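Local coordinates for protein PrgB (Enterococcus faecalis, PDB 6EVU) that promotes cell aggregation, biofilm formation and conjugation by binding and compacting DNA, at residues His15-Asn19 / Tyr225-Ser229; Ser35-Thr41 / Gly116-Ser120; Lys66-Thr70 / Glu91-Gly95; Ser137-Gln141 / Thr161-Lys167. All blocks are in the same frame, centred on the assembly; numbering follows the deposited sequence. Where two conformers were deposited one is given.

Contact 1. Residues His15-Asn19 / Tyr225-Ser229; sequences HKNEN and YINGS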
# COMPACT_ATOMS: atom_id res chain seq x y z
N HIS A 15 -13.10 1.28 20.10
CA HIS A 15 -12.19 1.51 21.21
C HIS A 15 -12.06 0.28 22.10
O HIS A 15 -12.00 0.39 23.33
CB HIS A 15 -12.65 2.71 22.04
CG HIS A 15 -12.56 4.01 21.30
ND1 HIS A 15 -13.65 4.82 21.09
CD2 HIS A 15 -11.51 4.63 20.72
CE1 HIS A 15 -13.28 5.89 20.41
NE2 HIS A 15 -11.99 5.80 20.18
N LYS A 16 -12.03 -0.90 21.49
CA LYS A 16 -11.82 -2.14 22.22
C LYS A 16 -10.76 -2.97 21.51
O LYS A 16 -10.43 -2.73 20.34
CB LYS A 16 -13.13 -2.96 22.38
CG LYS A 16 -14.28 -2.14 22.93
CD LYS A 16 -15.22 -2.94 23.81
CE LYS A 16 -16.45 -2.10 24.17
NZ LYS A 16 -16.20 -0.61 24.23
N ASN A 17 -10.20 -3.94 22.24
CA ASN A 17 -9.36 -4.96 21.63
C ASN A 17 -10.24 -6.14 21.25
O ASN A 17 -11.47 -6.04 21.24
CB ASN A 17 -8.22 -5.30 22.57
CG ASN A 17 -7.32 -4.12 22.79
OD1 ASN A 17 -6.87 -3.48 21.82
ND2 ASN A 17 -7.07 -3.79 24.06
N GLU A 18 -9.64 -7.26 20.86
CA GLU A 18 -10.48 -8.34 20.38
C GLU A 18 -11.40 -8.80 21.50
O GLU A 18 -11.00 -8.87 22.67
CB GLU A 18 -9.64 -9.51 19.84
CG GLU A 18 -10.47 -10.53 19.04
CD GLU A 18 -10.47 -10.26 17.52
OE1 GLU A 18 -9.40 -10.38 16.86
OE2 GLU A 18 -11.55 -9.88 17.01
N ASN A 19 -12.67 -9.01 21.15
CA ASN A 19 -13.69 -9.39 22.13
C ASN A 19 -13.42 -10.77 22.68
O ASN A 19 -14.02 -11.14 23.70
CB ASN A 19 -15.11 -9.31 21.51
CG ASN A 19 -15.36 -10.34 20.39
OD1 ASN A 19 -14.45 -10.78 19.66
ND2 ASN A 19 -16.63 -10.72 20.24
N TYR A 225 -8.20 -8.94 11.15
CA TYR A 225 -7.78 -8.02 12.21
C TYR A 225 -6.66 -8.63 13.04
O TYR A 225 -6.65 -9.84 13.32
CB TYR A 225 -8.98 -7.70 13.13
CG TYR A 225 -8.65 -6.84 14.36
CD1 TYR A 225 -8.26 -5.52 14.22
CD2 TYR A 225 -8.74 -7.37 15.65
CE1 TYR A 225 -7.97 -4.73 15.33
CE2 TYR A 225 -8.44 -6.58 16.79
CZ TYR A 225 -8.05 -5.26 16.60
OH TYR A 225 -7.75 -4.47 17.67
N ILE A 226 -5.69 -7.79 13.44
CA ILE A 226 -4.68 -8.19 14.42
C ILE A 226 -5.07 -7.61 15.76
O ILE A 226 -5.36 -6.41 15.86
CB ILE A 226 -3.27 -7.70 14.02
CG1 ILE A 226 -2.86 -8.25 12.65
CG2 ILE A 226 -2.29 -8.02 15.14
CD1 ILE A 226 -1.59 -7.57 12.08
N ASN A 227 -5.05 -8.44 16.81
CA ASN A 227 -5.50 -7.96 18.11
C ASN A 227 -4.61 -6.82 18.60
O ASN A 227 -3.38 -6.91 18.56
CB ASN A 227 -5.53 -9.09 19.12
CG ASN A 227 -6.27 -8.69 20.39
OD1 ASN A 227 -7.18 -7.86 20.34
ND2 ASN A 227 -5.91 -9.27 21.49
N GLY A 228 -5.26 -5.75 19.08
CA GLY A 228 -4.59 -4.56 19.54
C GLY A 228 -4.26 -3.57 18.45
O GLY A 228 -3.79 -2.47 18.75
N SER A 229 -4.51 -3.91 17.18
CA SER A 229 -4.28 -2.98 16.09
C SER A 229 -5.38 -1.92 16.08
O SER A 229 -6.52 -2.17 16.51
CB SER A 229 -4.24 -3.70 14.75
OG SER A 229 -4.30 -2.74 13.68
O HOH W 1 -8.03 -1.15 19.30
O HOH W 2 -8.19 -9.20 23.46
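Asn17 and Glu18 run beside Asn227 and Gly228 as two loop segments, the CA atoms of Asn17 and Gly228 lying 5.2 Å apart, and Ile226 to Ser229 form a type II beta turn at this point. Gly228, with its positive phi of 86°, takes the place in that turn where glycine is commonly found. The direct polar link runs from backbone to side chain: Glu18 N donates to Asn227 OD1 at 2.6 Å, with a fairly straight N-H...O angle of 154° and the donor tilted somewhat from the amide carbonyl plane. Asn227 can reach across because its CG stands opposite the backbone N about the first torsion (chi1 -168°). The other end of the same amide is engaged too, since Asn227 ND2 and Glu18 O share a bridging water, so the two loops are clasped twice by one side chain. Asn17 OD1 rests against the turn, 3.4 Å from Gly228 CA. The Glu18 chain bends at chi2 and brings OE1 to the edge of the Tyr225 ring, 3.3 Å from CD2, with carboxylate and ring nearly perpendicular. The hydroxyl of that ring is tied to the last residue of the turn: Tyr225 OH donates to Ser229 O at 2.9 Å, in the carbonyl plane and on a lone pair. Glu18 OE2 also has a long, weak ion pair with Lys314, near the C terminus. The whole is a surface contact in which a glycine-bearing type II beta turn after strand 221-225 receives the loop that follows helix 4-13.

Contact 2. Residues Ser35-Thr41 / Gly116-Ser120; sequences SVVTKDT and GLNAS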
# COMPACT_ATOMS: atom_id res chain seq x y z
N SER A 35 14.29 -11.48 2.01
CA SER A 35 15.09 -12.64 1.63
C SER A 35 14.98 -13.03 0.16
O SER A 35 15.76 -13.88 -0.30
CB SER A 35 14.70 -13.83 2.54
OG SER A 35 13.44 -14.37 2.19
N VAL A 36 14.00 -12.50 -0.58
CA VAL A 36 13.75 -12.94 -1.94
C VAL A 36 14.41 -12.03 -2.97
O VAL A 36 14.41 -12.34 -4.18
CB VAL A 36 12.23 -13.07 -2.21
CG1 VAL A 36 11.47 -13.75 -1.04
CG2 VAL A 36 11.61 -11.72 -2.58
N VAL A 37 15.03 -10.95 -2.53
CA VAL A 37 15.70 -10.00 -3.42
C VAL A 37 17.12 -10.50 -3.68
O VAL A 37 17.81 -10.93 -2.75
CB VAL A 37 15.67 -8.60 -2.80
CG1 VAL A 37 16.29 -7.53 -3.73
CG2 VAL A 37 14.23 -8.23 -2.40
N THR A 38 17.50 -10.55 -4.95
CA THR A 38 18.82 -11.03 -5.35
C THR A 38 19.58 -9.93 -6.07
O THR A 38 19.05 -8.86 -6.36
CB THR A 38 18.76 -12.25 -6.28
OG1 THR A 38 18.50 -11.82 -7.62
CG2 THR A 38 17.72 -13.23 -5.82
N LYS A 39 20.88 -10.22 -6.35
CA LYS A 39 21.72 -9.30 -7.09
C LYS A 39 21.12 -8.96 -8.45
O LYS A 39 21.39 -7.87 -8.98
CB LYS A 39 23.14 -9.90 -7.28
CG LYS A 39 23.13 -11.27 -7.99
CD LYS A 39 24.48 -11.67 -8.69
CE LYS A 39 24.71 -13.18 -8.49
NZ LYS A 39 25.37 -13.93 -9.61
N ASP A 40 20.25 -9.82 -8.98
CA ASP A 40 19.64 -9.63 -10.28
C ASP A 40 18.19 -9.11 -10.21
O ASP A 40 17.56 -8.94 -11.26
CB ASP A 40 19.66 -10.95 -11.04
CG ASP A 40 21.09 -11.46 -11.25
OD1 ASP A 40 21.91 -10.71 -11.84
OD2 ASP A 40 21.40 -12.57 -10.79
N THR A 41 17.65 -8.88 -9.01
CA THR A 41 16.28 -8.41 -8.92
C THR A 41 16.17 -7.01 -9.52
O THR A 41 16.99 -6.13 -9.23
CB THR A 41 15.80 -8.36 -7.46
OG1 THR A 41 15.84 -9.67 -6.89
CG2 THR A 41 14.32 -7.82 -7.38
N GLY A 116 14.27 -11.86 -11.74
CA GLY A 116 15.40 -12.14 -10.88
C GLY A 116 15.07 -12.29 -9.42
O GLY A 116 15.88 -11.93 -8.57
N LEU A 117 13.89 -12.82 -9.09
CA LEU A 117 13.50 -13.03 -7.70
C LEU A 117 13.89 -14.41 -7.18
O LEU A 117 14.09 -15.36 -7.94
CB LEU A 117 11.99 -12.91 -7.55
CG LEU A 117 11.36 -11.64 -8.09
CD1 LEU A 117 9.81 -11.72 -7.98
CD2 LEU A 117 11.91 -10.46 -7.37
N ASN A 118 13.93 -14.53 -5.86
CA ASN A 118 14.08 -15.84 -5.24
C ASN A 118 13.05 -16.01 -4.13
O ASN A 118 13.36 -16.28 -2.97
CB ASN A 118 15.53 -16.02 -4.77
CG ASN A 118 15.77 -17.40 -4.21
OD1 ASN A 118 15.30 -18.38 -4.78
ND2 ASN A 118 16.55 -17.49 -3.15
N ALA A 119 11.80 -15.80 -4.50
CA ALA A 119 10.66 -15.98 -3.62
C ALA A 119 10.23 -17.44 -3.68
O ALA A 119 10.84 -18.27 -4.38
CB ALA A 119 9.54 -15.03 -4.04
N SER A 120 9.23 -17.80 -2.88
CA SER A 120 8.81 -19.20 -2.85
C SER A 120 7.40 -19.35 -2.32
O SER A 120 6.87 -18.47 -1.64
CB SER A 120 9.72 -20.08 -2.00
OG SER A 120 9.87 -19.59 -0.67
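With OG1 set between its backbone N and carbonyl carbon (chi1 81°), Thr38 turns its hydroxyl to Gly116 O; Thr41, whose OG1 lies opposite its own carbonyl carbon (chi1 -61°), reaches the same oxygen. Each bond measures 2.8 Å, from Thr38 OG1 and from Thr41 OG1 to Gly116 O, but the approaches differ: Thr38 comes in 20° from the carbonyl plane, whereas Thr41 stands well above it. Both hydroxyls also accept. Thr41 OG1 takes Thr38 N in an almost straight bond of 2.7 Å, and Thr38 OG1 takes Asp40 N, which makes an ST turn inside the type I beta turn from Thr38 to Thr41. This compact turn leads into strand 42-47, the antiparallel partner of strand 110-115, and Gly116, which the two threonines hold, comes directly after strand 110-115. Gly116 CA lies 3.9 Å from Asp40 O, an oxygen of the turn. Further along, Asn118 N donates to Val36 O at 2.8 Å, on a lone pair in the carbonyl plane. The methyls fill in around these bonds: the Thr41 and Leu117 side chains cross at about a right angle, Thr41 CG2 touching Leu117 CD2 at 3.6 Å, while Thr38 CG2 meets Asn118 CB. Val36 CG1 packs over Ala119, beside Val31 of strand 30-31.

Contact 3. Residues Lys66-Thr70 / Glu91-Gly95; sequences KDIFT and EANLG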
# COMPACT_ATOMS: atom_id res chain seq x y z
N LYS A 66 12.26 18.59 -0.28
CA LYS A 66 12.50 17.76 -1.46
C LYS A 66 12.31 16.28 -1.17
O LYS A 66 12.86 15.44 -1.88
CB LYS A 66 13.89 18.01 -2.02
CG LYS A 66 14.09 19.46 -2.49
CD LYS A 66 13.93 19.59 -4.00
CE LYS A 66 14.92 18.73 -4.79
NZ LYS A 66 14.65 18.81 -6.26
N ASP A 67 11.52 15.95 -0.15
CA ASP A 67 11.25 14.55 0.09
C ASP A 67 10.39 14.01 -1.05
O ASP A 67 9.74 14.77 -1.76
CB ASP A 67 10.55 14.40 1.43
CG ASP A 67 9.22 15.16 1.45
OD1 ASP A 67 9.22 16.42 1.55
OD2 ASP A 67 8.17 14.49 1.35
N ILE A 68 10.35 12.68 -1.17
CA ILE A 68 9.58 12.04 -2.24
C ILE A 68 8.10 12.34 -2.14
O ILE A 68 7.39 12.41 -3.17
CB ILE A 68 9.87 10.51 -2.26
CG1 ILE A 68 9.33 9.92 -3.57
CG2 ILE A 68 9.32 9.80 -0.96
CD1 ILE A 68 9.93 8.57 -3.88
N PHE A 69 7.56 12.49 -0.92
CA PHE A 69 6.13 12.74 -0.81
C PHE A 69 5.79 14.11 -1.37
O PHE A 69 4.74 14.29 -1.99
CB PHE A 69 5.67 12.59 0.65
CG PHE A 69 6.02 11.24 1.25
CD1 PHE A 69 5.29 10.12 0.91
CD2 PHE A 69 7.08 11.12 2.15
CE1 PHE A 69 5.60 8.90 1.40
CE2 PHE A 69 7.41 9.87 2.70
CZ PHE A 69 6.65 8.75 2.31
N THR A 70 6.65 15.10 -1.08
CA THR A 70 6.40 16.44 -1.60
C THR A 70 6.46 16.42 -3.12
O THR A 70 5.61 17.03 -3.77
CB THR A 70 7.40 17.42 -0.99
OG1 THR A 70 7.15 17.52 0.43
CG2 THR A 70 7.23 18.83 -1.60
N GLU A 91 16.27 8.14 -5.06
CA GLU A 91 15.84 8.72 -3.79
C GLU A 91 16.04 7.62 -2.75
O GLU A 91 15.70 6.46 -2.98
CB GLU A 91 14.39 9.25 -3.88
CG GLU A 91 13.43 8.98 -2.68
CD GLU A 91 13.77 9.75 -1.40
OE1 GLU A 91 14.14 10.96 -1.44
OE2 GLU A 91 13.66 9.12 -0.33
N ALA A 92 16.64 7.97 -1.61
CA ALA A 92 17.01 6.96 -0.63
C ALA A 92 15.82 6.10 -0.21
O ALA A 92 15.99 4.90 0.06
CB ALA A 92 17.64 7.62 0.61
N ASN A 93 14.61 6.68 -0.19
CA ASN A 93 13.48 5.84 0.18
C ASN A 93 13.22 4.73 -0.87
O ASN A 93 12.50 3.80 -0.53
CB ASN A 93 12.22 6.73 0.40
CG ASN A 93 12.09 7.28 1.88
OD1 ASN A 93 13.01 7.21 2.67
ND2 ASN A 93 10.91 7.81 2.21
N LEU A 94 13.79 4.79 -2.09
CA LEU A 94 13.53 3.79 -3.14
C LEU A 94 14.48 2.61 -3.08
O LEU A 94 14.35 1.68 -3.89
CB LEU A 94 13.67 4.39 -4.53
CG LEU A 94 12.63 5.43 -4.97
CD1 LEU A 94 13.02 5.89 -6.34
CD2 LEU A 94 11.23 4.86 -4.95
N GLY A 95 15.46 2.66 -2.20
CA GLY A 95 16.53 1.68 -2.18
C GLY A 95 17.66 2.07 -3.12
O GLY A 95 17.53 2.96 -3.96
O HOH W 3 12.08 11.39 0.94
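Ile68 meets Glu91 and Leu94 through its branched side chain, and this is the close-packed half of the contact. Its CD1 lies 3.7 Å from Glu91 CG, in one of the two conformers modelled for that glutamate, and 4.1 Å from Leu94 CD2. The extended Ile68 chain makes this possible, with CG1 opposite the backbone N (chi1 -167°) so that CD1 projects to the other segment. Phe158 of strand 157-160 touches both Ile68 and Leu94, adding an aromatic side to the apolar cluster. Ile68 opens helix 68-72, and Asp67 before it is the N-cap: Thr70 N donates to Asp67 OD2 at 2.9 Å, and Thr70 OG1 to Asp67 OD1 at 2.6 Å. Across from it, Glu91 leads into the 3-10 segment 92-94; in the same conformer its OE2 appears to accept from Asn93 N. The polar half is looser. There one water accepts from Ile68 N and, in that conformer, perhaps gives a weak bond to Glu91 OE2. Asn93 ND2 stays 4.1 Å from both Ile68 CG2 and Phe69 CE2, its amide steeply inclined to the ring. Ile68 CG2 lies over the centre of one face of that ring, and a bound Tris molecule, probably from the crystallisation liquor, approaches Phe69.

Contact 4. Residues Ser137-Gln141 / Thr161-Lys167; sequences SSPSQ and TNRVNGK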
# COMPACT_ATOMS: atom_id res chain seq x y z
N SER A 137 -9.25 6.22 -7.39
CA SER A 137 -9.73 7.52 -6.92
C SER A 137 -8.53 8.47 -6.86
O SER A 137 -7.41 8.06 -6.52
CB SER A 137 -10.40 7.43 -5.54
OG SER A 137 -11.01 8.66 -5.14
N SER A 138 -8.79 9.73 -7.23
CA SER A 138 -7.73 10.75 -7.16
C SER A 138 -8.35 12.09 -6.83
O SER A 138 -9.35 12.46 -7.46
CB SER A 138 -6.94 10.88 -8.47
OG SER A 138 -6.27 12.16 -8.56
N PRO A 139 -7.75 12.86 -5.93
CA PRO A 139 -8.24 14.22 -5.63
C PRO A 139 -7.64 15.36 -6.46
O PRO A 139 -7.86 16.53 -6.10
CB PRO A 139 -7.81 14.41 -4.16
CG PRO A 139 -6.43 13.74 -4.17
CD PRO A 139 -6.64 12.46 -5.03
N SER A 140 -6.84 15.06 -7.50
CA SER A 140 -6.26 16.14 -8.29
C SER A 140 -7.24 16.58 -9.38
O SER A 140 -8.20 15.86 -9.74
CB SER A 140 -4.92 15.73 -8.93
OG SER A 140 -5.09 14.59 -9.77
N GLN A 141 -6.96 17.77 -9.91
CA GLN A 141 -7.85 18.35 -10.92
C GLN A 141 -7.93 17.46 -12.14
O GLN A 141 -9.01 17.30 -12.73
CB GLN A 141 -7.36 19.76 -11.31
CG GLN A 141 -8.25 20.52 -12.29
CD GLN A 141 -9.63 20.70 -11.69
OE1 GLN A 141 -9.76 21.08 -10.51
NE2 GLN A 141 -10.67 20.39 -12.48
N THR A 161 -0.62 12.52 -5.49
CA THR A 161 -0.94 13.62 -6.40
C THR A 161 -1.30 14.85 -5.56
O THR A 161 -1.28 14.82 -4.34
CB THR A 161 -2.06 13.21 -7.37
OG1 THR A 161 -2.17 14.25 -8.38
CG2 THR A 161 -3.40 13.13 -6.64
N ASN A 162 -1.61 15.93 -6.24
CA ASN A 162 -2.08 17.16 -5.62
C ASN A 162 -3.49 16.98 -5.08
O ASN A 162 -4.35 16.41 -5.77
CB ASN A 162 -2.07 18.23 -6.74
CG ASN A 162 -2.44 19.56 -6.27
OD1 ASN A 162 -2.02 20.03 -5.21
ND2 ASN A 162 -3.18 20.26 -7.11
N ARG A 163 -3.81 17.59 -3.95
CA ARG A 163 -5.19 17.50 -3.46
C ARG A 163 -5.93 18.81 -3.74
O ARG A 163 -5.61 19.84 -3.15
CB ARG A 163 -5.23 17.18 -1.96
CG ARG A 163 -6.64 17.12 -1.43
CD ARG A 163 -6.73 16.62 0.03
NE ARG A 163 -6.40 15.20 0.18
CZ ARG A 163 -7.24 14.23 -0.18
NH1 ARG A 163 -8.42 14.54 -0.68
NH2 ARG A 163 -6.91 12.97 -0.02
N VAL A 164 -6.95 18.77 -4.61
CA VAL A 164 -7.82 19.93 -4.81
C VAL A 164 -9.22 19.72 -4.24
O VAL A 164 -9.99 20.69 -4.17
CB VAL A 164 -7.94 20.32 -6.30
CG1 VAL A 164 -6.59 20.49 -6.96
CG2 VAL A 164 -8.74 19.33 -7.07
N ASN A 165 -9.61 18.50 -3.90
CA ASN A 165 -10.96 18.26 -3.37
C ASN A 165 -10.85 17.21 -2.29
O ASN A 165 -9.74 16.86 -1.86
CB ASN A 165 -11.93 17.85 -4.49
CG ASN A 165 -11.44 16.64 -5.24
OD1 ASN A 165 -11.08 15.64 -4.63
ND2 ASN A 165 -11.41 16.72 -6.57
N GLY A 166 -12.00 16.70 -1.83
CA GLY A 166 -12.00 15.77 -0.73
C GLY A 166 -11.97 14.29 -1.10
O GLY A 166 -12.17 13.46 -0.21
N LYS A 167 -11.76 13.94 -2.37
CA LYS A 167 -11.80 12.53 -2.75
C LYS A 167 -10.62 11.76 -2.19
O LYS A 167 -9.53 12.31 -1.93
CB LYS A 167 -11.81 12.41 -4.28
CG LYS A 167 -13.07 12.93 -4.94
CD LYS A 167 -12.77 12.96 -6.42
CE LYS A 167 -13.24 11.68 -7.10
NZ LYS A 167 -13.20 10.40 -6.29
O HOH W 4 -10.34 14.78 -8.63
O HOH W 5 -4.68 19.50 -9.54
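Pro139 is wrapped by the loop Thr161-Lys167, and Arg163 makes part of the wrapping. From CB the arginine runs out extended, its CG passing 4.0 Å from Pro139 CB; a bend at chi3 (-70°) then folds the guanidinium back so that one face lies against the proline ring. NE is hydrogen-bonded elsewhere in the structure, and CZ lies 4.0 Å from Pro139 CB. NH1 comes within 3.5 Å of Pro139 CB and grips two carbonyls of its own loop, Lys167 O and Asn165 O, while NH2 bonds Ser297 O, and these bonds hold the flat group in place. The backbone of the proline is engaged as well: Pro139 O accepts from Val164 N at 2.8 Å in a nearly straight bond of 166°, with a weak second bond from Asn165 N. Asn165 OD1 sits 3.3 Å from Pro139 CA and takes Lys167 N, closing an Asx turn. Lys167 curls back to give NZ to Ser137 OG at 3.0 Å, a hydroxyl also bonded to Asp168 O. Pro139 CD lies 3.7 Å from Thr161 CG2, and the Ser138 hydroxyl accepts from Ser140 N in an ST turn while bonding Thr144 O. A water joins Ser138 O, Ser140 O and Asn165 ND2. The contact links the end of strand 124-137 and the loop leading to strand 145-150 with the connection from strand 157-160 to strand 169-179, Pro139 touching Val169 of that last strand.

From the N terminus, the chain leaves helix 4-13 and enters contact 1, which closes a large loop only when Tyr225-Ser229 is reached; the other three contacts all lie within it. Contact 2 comes next, bringing the approach to strand 42-47 back against the connection between strands 110-115 and 119-121, and contact 3 is nested inside its loop, joining helix 68-72 to the loop with 3-10 segment 92-94, before strand 99-104. Contact 4 follows in series, tying loops that link the two antiparallel sheets. Contacts 2 and 4 lie on opposite sides of the chain's centre, their own centres 36 Å apart, whereas contacts 3 and 4 approach to about 6 Å between nearest atoms without touching.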